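Local coordinates for protein homoserine O-acetyltransferase (Bacillus anthracis str. 'Ames Ancestor', PDB 3I1I) that probably transfers an acetyl group to the hydroxyl of homoserine, as an enzyme of the alpha/beta hydrolase fold, at residues A[87-92]-A[143-148]; A[227-232]-A[262-267]. All coordinates share one frame; numbering follows the deposited sequence.

Contact 1: residues A[87-92]-A[143-148]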
ATOM      1  N   PHE A  87      32.535 -23.537  10.935  1.00 24.98           N
ATOM      2  CA  PHE A  87      31.590 -23.504  12.030  1.00 24.15           C
ATOM      3  C   PHE A  87      30.643 -22.357  11.696  1.00 23.84           C
ATOM      4  O   PHE A  87      31.059 -21.198  11.668  1.00 24.33           O
ATOM      5  CB  PHE A  87      32.343 -23.243  13.331  1.00 23.88           C
ATOM      6  CG  PHE A  87      31.467 -23.176  14.527  1.00 23.40           C
ATOM      7  CD1 PHE A  87      30.739 -24.286  14.918  1.00 24.58           C
ATOM      8  CD2 PHE A  87      31.367 -22.026  15.252  1.00 22.44           C
ATOM      9  CE1 PHE A  87      29.927 -24.246  16.016  1.00 24.50           C
ATOM     10  CE2 PHE A  87      30.551 -21.967  16.374  1.00 23.96           C
ATOM     11  CZ  PHE A  87      29.828 -23.086  16.757  1.00 24.93           C
ATOM     12  N   VAL A  88      29.375 -22.662  11.449  1.00 23.29           N
ATOM     13  CA  VAL A  88      28.429 -21.662  10.961  1.00 22.73           C
ATOM     14  C   VAL A  88      27.437 -21.286  12.045  1.00 22.93           C
ATOM     15  O   VAL A  88      26.893 -22.171  12.693  1.00 22.94           O
ATOM     16  CB  VAL A  88      27.671 -22.197   9.728  1.00 23.29           C
ATOM     17  CG1 VAL A  88      26.600 -21.185   9.237  1.00 21.02           C
ATOM     18  CG2 VAL A  88      28.653 -22.578   8.618  1.00 21.07           C
ATOM     19  N   ILE A  89      27.221 -19.978  12.261  1.00 22.55           N
ATOM     20  CA  ILE A  89      26.279 -19.493  13.273  1.00 22.68           C
ATOM     21  C   ILE A  89      25.195 -18.632  12.622  1.00 23.04           C
ATOM     22  O   ILE A  89      25.445 -17.900  11.670  1.00 22.24           O
ATOM     23  CB  ILE A  89      26.969 -18.575  14.327  1.00 23.46           C
ATOM     24  CG1 ILE A  89      28.236 -19.231  14.873  1.00 23.77           C
ATOM     25  CG2 ILE A  89      25.965 -18.174  15.471  1.00 21.66           C
ATOM     26  CD1 ILE A  89      29.127 -18.284  15.735  1.00 23.82           C
ATOM     27  N   CYS A  90      23.988 -18.700  13.162  1.00 23.89           N
ATOM     28  CA  CYS A  90      22.912 -17.836  12.734  1.00 24.05           C
ATOM     29  C   CYS A  90      22.043 -17.542  13.922  1.00 23.63           C
ATOM     30  O   CYS A  90      21.780 -18.428  14.711  1.00 24.33           O
ATOM     31  CB  CYS A  90      22.106 -18.559  11.667  1.00 24.85           C
ATOM     32  SG  CYS A  90      20.871 -17.486  10.881  1.00 26.25           S
ATOM     33  N   THR A  91      21.555 -16.319  14.012  1.00 23.27           N
ATOM     34  CA  THR A  91      20.839 -15.830  15.180  1.00 23.17           C
ATOM     35  C   THR A  91      19.467 -15.253  14.802  1.00 23.42           C
ATOM     36  O   THR A  91      19.263 -14.828  13.671  1.00 23.62           O
ATOM     37  CB  THR A  91      21.669 -14.701  15.870  1.00 23.04           C
ATOM     38  OG1 THR A  91      21.760 -13.574  14.995  1.00 24.80           O
ATOM     39  CG2 THR A  91      23.101 -15.173  16.224  1.00 21.79           C
ATOM     40  N   ASP A  92      18.538 -15.214  15.753  1.00 23.09           N
ATOM     41  CA  ASP A  92      17.270 -14.538  15.543  1.00 23.33           C
ATOM     42  C   ASP A  92      17.428 -13.006  15.717  1.00 23.30           C
ATOM     43  O   ASP A  92      17.977 -12.553  16.698  1.00 23.50           O
ATOM     44  CB  ASP A  92      16.217 -14.976  16.573  1.00 23.71           C
ATOM     45  CG  ASP A  92      15.838 -16.447  16.493  1.00 23.58           C
ATOM     46  OD1 ASP A  92      15.729 -17.017  15.385  1.00 21.19           O
ATOM     47  OD2 ASP A  92      15.589 -17.003  17.589  1.00 24.48           O
HETATM   48  N   MSE A 143      31.560 -16.371  23.121  1.00 29.04           N
HETATM   49  CA  MSE A 143      31.878 -17.737  22.718  1.00 28.98           C
HETATM   50  C   MSE A 143      33.385 -17.910  22.527  1.00 28.48           C
HETATM   51  O   MSE A 143      33.841 -18.994  22.226  1.00 29.07           O
HETATM   52  CB  MSE A 143      31.150 -18.100  21.425  1.00 29.23           C
HETATM   53  CG  MSE A 143      29.681 -18.338  21.606  1.00 31.05           C
HETATM   54 SE   MSE A 143      28.812 -18.687  19.871  0.65 33.39          SE
HETATM   55  CE  MSE A 143      29.581 -20.438  19.485  1.00 34.51           C
ATOM     56  N   GLY A 144      34.153 -16.845  22.697  1.00 27.97           N
ATOM     57  CA  GLY A 144      35.607 -16.916  22.645  1.00 27.51           C
ATOM     58  C   GLY A 144      36.167 -16.816  21.244  1.00 27.75           C
ATOM     59  O   GLY A 144      37.248 -17.337  20.987  1.00 28.04           O
ATOM     60  N   ILE A 145      35.443 -16.134  20.341  1.00 27.47           N
ATOM     61  CA  ILE A 145      35.814 -16.027  18.930  1.00 26.83           C
ATOM     62  C   ILE A 145      36.288 -14.600  18.687  1.00 27.08           C
ATOM     63  O   ILE A 145      35.592 -13.632  19.035  1.00 26.92           O
ATOM     64  CB  ILE A 145      34.610 -16.363  18.007  1.00 26.54           C
ATOM     65  CG1 ILE A 145      34.153 -17.821  18.257  1.00 28.17           C
ATOM     66  CG2 ILE A 145      34.980 -16.114  16.543  1.00 25.80           C
ATOM     67  CD1 ILE A 145      32.723 -18.230  17.761  1.00 24.41           C
ATOM     68  N   ALA A 146      37.457 -14.445  18.085  1.00 26.72           N
ATOM     69  CA  ALA A 146      38.023 -13.103  17.929  1.00 27.89           C
ATOM     70  C   ALA A 146      37.725 -12.556  16.532  1.00 28.09           C
ATOM     71  O   ALA A 146      37.648 -11.361  16.321  1.00 28.37           O
ATOM     72  CB  ALA A 146      39.586 -13.093  18.201  1.00 26.19           C
ATOM     73  N   ARG A 147      37.564 -13.453  15.584  1.00 29.00           N
ATOM     74  CA  ARG A 147      37.516 -13.090  14.193  1.00 29.64           C
ATOM     75  C   ARG A 147      36.530 -13.969  13.453  1.00 28.15           C
ATOM     76  O   ARG A 147      36.397 -15.160  13.787  1.00 29.65           O
ATOM     77  CB  ARG A 147      38.875 -13.351  13.618  1.00 30.70           C
ATOM     78  CG  ARG A 147      39.735 -12.160  13.533  1.00 36.09           C
ATOM     79  CD  ARG A 147      41.060 -12.562  12.920  1.00 42.25           C
ATOM     80  NE  ARG A 147      41.387 -11.702  11.804  1.00 48.64           N
ATOM     81  CZ  ARG A 147      42.460 -11.846  11.031  1.00 54.82           C
ATOM     82  NH1 ARG A 147      43.334 -12.832  11.265  1.00 56.46           N
ATOM     83  NH2 ARG A 147      42.671 -10.980  10.026  1.00 57.48           N
ATOM     84  N   LEU A 148      35.848 -13.399  12.465  1.00 25.37           N
ATOM     85  CA  LEU A 148      34.967 -14.162  11.611  1.00 23.05           C
ATOM     86  C   LEU A 148      35.664 -14.415  10.282  1.00 21.54           C
ATOM     87  O   LEU A 148      36.222 -13.515   9.698  1.00 21.01           O
ATOM     88  CB  LEU A 148      33.663 -13.403  11.401  1.00 22.53           C
ATOM     89  CG  LEU A 148      32.840 -13.116  12.660  1.00 21.81           C
ATOM     90  CD1 LEU A 148      31.580 -12.311  12.356  1.00 16.36           C
ATOM     91  CD2 LEU A 148      32.512 -14.411  13.418  1.00 20.89           C
TER
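M143, a selenomethionine, reaches across to F87 and I89 on strand 87-91. From CB, CG lies beside the backbone N and the chain runs on extended (chi2 176°) to SE, toward the strand. SE is the first atom to meet it: I89 CD1 lies 4.2 Å from M143 SE, and the two side chains point at each other tip to tip. Beyond SE the chain bends (chi3 70°). This turn takes the methyl CE off the line to I89 and brings it to the ring of F87. M143 CE sits 3.6 Å from F87 CE2 and 3.8 Å from F87 CZ. It comes in at the ring edge, in the ring plane, so the methyl group meets the rim of the phenyl and does not lie over a face.

I145 adds a third apolar touch. Its CD1 meets I89 CD1 end to end at 4.1 Å. I89 CD1 therefore has M143 SE and I145 CD1 as neighbours. I140 of helix 129-142 and V44 of strand 44-48 both pack on I89 and on I145, and so close the cluster into the core. G144, between the two touching residues, has positive phi and ends helix 129-142 in a Schellman motif. The chain then runs on to strand 150-154. This is a beta-alpha-beta crossover of the alpha/beta hydrolase fold, with strand 44-48 between the two linked strands. S297 of the second subunit packs on both F87 and M143, which places this edge of the core at a subunit interface.

No hydrogen bond links the two segments. All four touching side chains are apolar and buried, so burial and dispersion hold the helix exit against the strand.

Contact 2: residues A[227-232]-A[262-267]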
HETATM    1  N   MSE A 227       4.950  -6.091   0.147  1.00 25.41           N
HETATM    2  CA  MSE A 227       6.287  -6.676   0.045  0.70 26.20           C
HETATM    3  C   MSE A 227       6.305  -7.790  -1.026  1.00 25.29           C
HETATM    4  O   MSE A 227       7.199  -7.829  -1.885  1.00 24.62           O
HETATM    5  CB  MSE A 227       6.744  -7.219   1.397  0.70 26.94           C
HETATM    6  CG  MSE A 227       8.229  -7.352   1.535  0.70 30.72           C
HETATM    7 SE   MSE A 227       8.749  -7.799   3.382  0.45 40.15          SE
HETATM    8  CE  MSE A 227       8.112  -9.628   3.400  0.70 33.44           C
ATOM      9  N   PHE A 228       5.318  -8.679  -0.973  1.00 23.99           N
ATOM     10  CA  PHE A 228       5.237  -9.804  -1.905  1.00 23.32           C
ATOM     11  C   PHE A 228       5.215  -9.341  -3.367  1.00 22.43           C
ATOM     12  O   PHE A 228       5.868  -9.912  -4.220  1.00 21.45           O
ATOM     13  CB  PHE A 228       3.959 -10.625  -1.596  1.00 23.78           C
ATOM     14  CG  PHE A 228       3.770 -11.780  -2.512  1.00 23.50           C
ATOM     15  CD1 PHE A 228       4.469 -12.965  -2.288  1.00 25.71           C
ATOM     16  CD2 PHE A 228       2.963 -11.675  -3.619  1.00 23.41           C
ATOM     17  CE1 PHE A 228       4.350 -14.053  -3.169  1.00 26.64           C
ATOM     18  CE2 PHE A 228       2.811 -12.773  -4.528  1.00 25.88           C
ATOM     19  CZ  PHE A 228       3.504 -13.965  -4.291  1.00 25.75           C
HETATM   20  N   MSE A 229       4.439  -8.304  -3.646  1.00 21.53           N
HETATM   21  CA  MSE A 229       4.367  -7.788  -5.005  1.00 22.13           C
HETATM   22  C   MSE A 229       5.638  -7.072  -5.495  1.00 22.17           C
HETATM   23  O   MSE A 229       5.687  -6.719  -6.647  1.00 22.16           O
HETATM   24  CB  MSE A 229       3.177  -6.850  -5.216  1.00 21.44           C
HETATM   25  CG  MSE A 229       1.823  -7.480  -4.984  1.00 21.93           C
HETATM   26 SE   MSE A 229       1.541  -9.085  -6.019  0.65 22.38          SE
HETATM   27  CE  MSE A 229       1.806  -8.348  -7.852  1.00 17.21           C
ATOM     28  N   ASN A 230       6.663  -6.900  -4.669  1.00 22.24           N
ATOM     29  CA  ASN A 230       7.962  -6.444  -5.188  1.00 22.96           C
ATOM     30  C   ASN A 230       9.085  -7.464  -5.065  1.00 21.75           C
ATOM     31  O   ASN A 230      10.254  -7.183  -5.428  1.00 21.65           O
ATOM     32  CB  ASN A 230       8.351  -5.122  -4.514  1.00 23.88           C
ATOM     33  CG  ASN A 230       7.493  -3.965  -4.999  1.00 28.45           C
ATOM     34  OD1 ASN A 230       7.624  -3.518  -6.182  1.00 31.96           O
ATOM     35  ND2 ASN A 230       6.528  -3.531  -4.131  1.00 28.54           N
ATOM     36  N   ALA A 231       8.723  -8.650  -4.590  1.00 20.62           N
ATOM     37  CA  ALA A 231       9.714  -9.686  -4.289  1.00 20.51           C
ATOM     38  C   ALA A 231      10.223 -10.401  -5.529  1.00 19.56           C
ATOM     39  O   ALA A 231      11.272 -11.003  -5.464  1.00 19.56           O
ATOM     40  CB  ALA A 231       9.178 -10.687  -3.251  1.00 19.38           C
ATOM     41  N   PHE A 232       9.529 -10.292  -6.661  1.00 19.44           N
ATOM     42  CA  PHE A 232       9.897 -11.051  -7.881  1.00 19.76           C
ATOM     43  C   PHE A 232      10.017 -10.069  -9.065  1.00 20.40           C
ATOM     44  O   PHE A 232       9.774  -8.882  -8.891  1.00 21.62           O
ATOM     45  CB  PHE A 232       8.857 -12.126  -8.195  1.00 19.64           C
ATOM     46  CG  PHE A 232       8.652 -13.166  -7.096  1.00 19.61           C
ATOM     47  CD1 PHE A 232       9.327 -14.373  -7.123  1.00 20.81           C
ATOM     48  CD2 PHE A 232       7.755 -12.940  -6.070  1.00 22.27           C
ATOM     49  CE1 PHE A 232       9.147 -15.348  -6.099  1.00 23.65           C
ATOM     50  CE2 PHE A 232       7.554 -13.888  -5.039  1.00 25.34           C
ATOM     51  CZ  PHE A 232       8.262 -15.102  -5.051  1.00 24.21           C
ATOM     52  N   LYS A 262      -7.593 -13.291  -6.012  1.00 23.56           N
ATOM     53  CA  LYS A 262      -7.884 -14.425  -5.137  1.00 23.44           C
ATOM     54  C   LYS A 262      -6.659 -15.282  -4.837  1.00 22.85           C
ATOM     55  O   LYS A 262      -6.399 -15.585  -3.679  1.00 21.71           O
ATOM     56  CB  LYS A 262      -8.953 -15.319  -5.745  1.00 23.74           C
ATOM     57  CG  LYS A 262     -10.351 -14.772  -5.572  1.00 25.30           C
ATOM     58  CD  LYS A 262     -11.386 -15.569  -6.322  1.00 23.74           C
ATOM     59  CE  LYS A 262     -12.717 -14.838  -6.259  1.00 25.88           C
ATOM     60  NZ  LYS A 262     -13.748 -15.488  -7.171  1.00 27.78           N
ATOM     61  N   GLU A 263      -5.927 -15.685  -5.869  1.00 23.15           N
ATOM     62  CA  GLU A 263      -4.702 -16.470  -5.663  1.00 24.34           C
ATOM     63  C   GLU A 263      -3.741 -15.692  -4.741  1.00 23.79           C
ATOM     64  O   GLU A 263      -3.361 -16.181  -3.697  1.00 24.10           O
ATOM     65  CB  GLU A 263      -4.045 -16.853  -6.986  1.00 24.82           C
ATOM     66  CG  GLU A 263      -4.962 -17.725  -7.850  1.00 29.40           C
ATOM     67  CD  GLU A 263      -4.754 -17.639  -9.403  1.00 36.20           C
ATOM     68  OE1 GLU A 263      -5.391 -18.491 -10.087  1.00 39.11           O
ATOM     69  OE2 GLU A 263      -4.001 -16.768  -9.946  1.00 37.26           O
ATOM     70  N   ILE A 264      -3.443 -14.445  -5.078  1.00 23.64           N
ATOM     71  CA  ILE A 264      -2.511 -13.657  -4.280  1.00 22.92           C
ATOM     72  C   ILE A 264      -3.034 -13.386  -2.870  1.00 22.86           C
ATOM     73  O   ILE A 264      -2.267 -13.464  -1.930  1.00 23.23           O
ATOM     74  CB  ILE A 264      -2.080 -12.365  -5.006  1.00 22.47           C
ATOM     75  CG1 ILE A 264      -1.268 -12.735  -6.254  1.00 21.72           C
ATOM     76  CG2 ILE A 264      -1.287 -11.451  -4.086  1.00 20.86           C
ATOM     77  CD1 ILE A 264      -1.225 -11.683  -7.350  1.00 20.38           C
ATOM     78  N   ASN A 265      -4.320 -13.125  -2.702  1.00 23.82           N
ATOM     79  CA  ASN A 265      -4.878 -12.989  -1.354  1.00 24.72           C
ATOM     80  C   ASN A 265      -4.627 -14.239  -0.515  1.00 26.18           C
ATOM     81  O   ASN A 265      -4.222 -14.153   0.653  1.00 25.97           O
ATOM     82  CB  ASN A 265      -6.374 -12.770  -1.377  1.00 24.57           C
ATOM     83  CG  ASN A 265      -6.759 -11.338  -1.640  1.00 26.78           C
ATOM     84  OD1 ASN A 265      -5.907 -10.474  -1.875  1.00 30.55           O
ATOM     85  ND2 ASN A 265      -8.063 -11.084  -1.657  1.00 23.93           N
ATOM     86  N   LYS A 266      -4.857 -15.398  -1.121  1.00 27.05           N
ATOM     87  CA  LYS A 266      -4.678 -16.656  -0.415  1.00 28.72           C
ATOM     88  C   LYS A 266      -3.236 -16.812   0.077  1.00 28.05           C
ATOM     89  O   LYS A 266      -3.023 -17.128   1.249  1.00 27.25           O
ATOM     90  CB  LYS A 266      -5.066 -17.830  -1.304  1.00 29.60           C
ATOM     91  CG  LYS A 266      -5.364 -19.092  -0.550  1.00 34.56           C
ATOM     92  CD  LYS A 266      -6.260 -20.060  -1.411  1.00 41.54           C
ATOM     93  CE  LYS A 266      -5.548 -21.378  -1.825  1.00 44.87           C
ATOM     94  NZ  LYS A 266      -6.054 -22.600  -1.040  1.00 49.82           N
ATOM     95  N   LEU A 267      -2.269 -16.578  -0.809  1.00 27.36           N
ATOM     96  CA  LEU A 267      -0.861 -16.708  -0.440  1.00 28.11           C
ATOM     97  C   LEU A 267      -0.494 -15.725   0.669  1.00 27.82           C
ATOM     98  O   LEU A 267       0.191 -16.073   1.595  1.00 28.14           O
ATOM     99  CB  LEU A 267       0.064 -16.427  -1.630  1.00 28.45           C
ATOM    100  CG  LEU A 267       0.028 -17.419  -2.786  1.00 30.90           C
ATOM    101  CD1 LEU A 267       0.781 -16.864  -4.024  1.00 30.88           C
ATOM    102  CD2 LEU A 267       0.600 -18.764  -2.317  1.00 30.31           C
TER
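I264 faces the end of helix 217-228 and is the first residue of 262-267 to touch it. Its CD1 lies 4.0 Å from SE of M229, a selenomethionine, and its CG2 is 4.2 Å from M229 SE. The selenium thus meets both methyl groups of the isoleucine. The two side chains cross at about a right angle. M229 gets there by folding: its chain bends at chi2 (-54°) and again at chi3 (-58°), which brings the tip closer to the helix than the start of the side chain would suggest. The same I264 CG2 also meets the ring of F228, 4.3 Å from F228 CD2, at an oblique approach. V190 of the third subunit packs on I264, and N191 of that subunit on M229.

The fold here is the helical cap that alpha/beta hydrolases commonly insert between strands of the core sheet; in this chain it lies between strands 174-178 and 309-313. Near F228 a type I beta turn, F228 to A231, redirects the chain. A231 N bonds to F228 O across this turn at 3.1 Å. A231 also makes a backbone hydrogen bond with M352, next to the presumed catalytic histidine.

N265 comes next and turns from the contact. Its OD1 accepts a hydrogen bond from Q194 NE2 of the third subunit. L267, one helical turn after I264, returns to the same face of helix 259-270. Its CD1 lies 4.0 Å from F228 CZ, and the two side chains cross obliquely. F228 has CG anti to the backbone N (chi1 179°), which extends the ring toward the helix. Y241, in the loop after helix 234-240, packs on both F228 and L267 at the more exposed end of the contact.

In the fold
From the N terminus, the chain passes strands 10-18, 24-34 and 44-48 before strand 87-91 opens contact 1. A long loop and helix 129-142 follow, and contact 1 closes the loop when residues 143-148 return to the strand. The chain then enters strands 150-154 and 174-178. Contact 2 opens after them, at 227-232, and closes a shorter loop at 262-267; strands 309-313 and 340-342 follow. The two loops are in series and neither nest nor cross. Contact 1 ties a helix exit to the central sheet, while contact 2 ties two cap helices together. Their centres are about 35 Å apart, on opposite sides of the chain's centre.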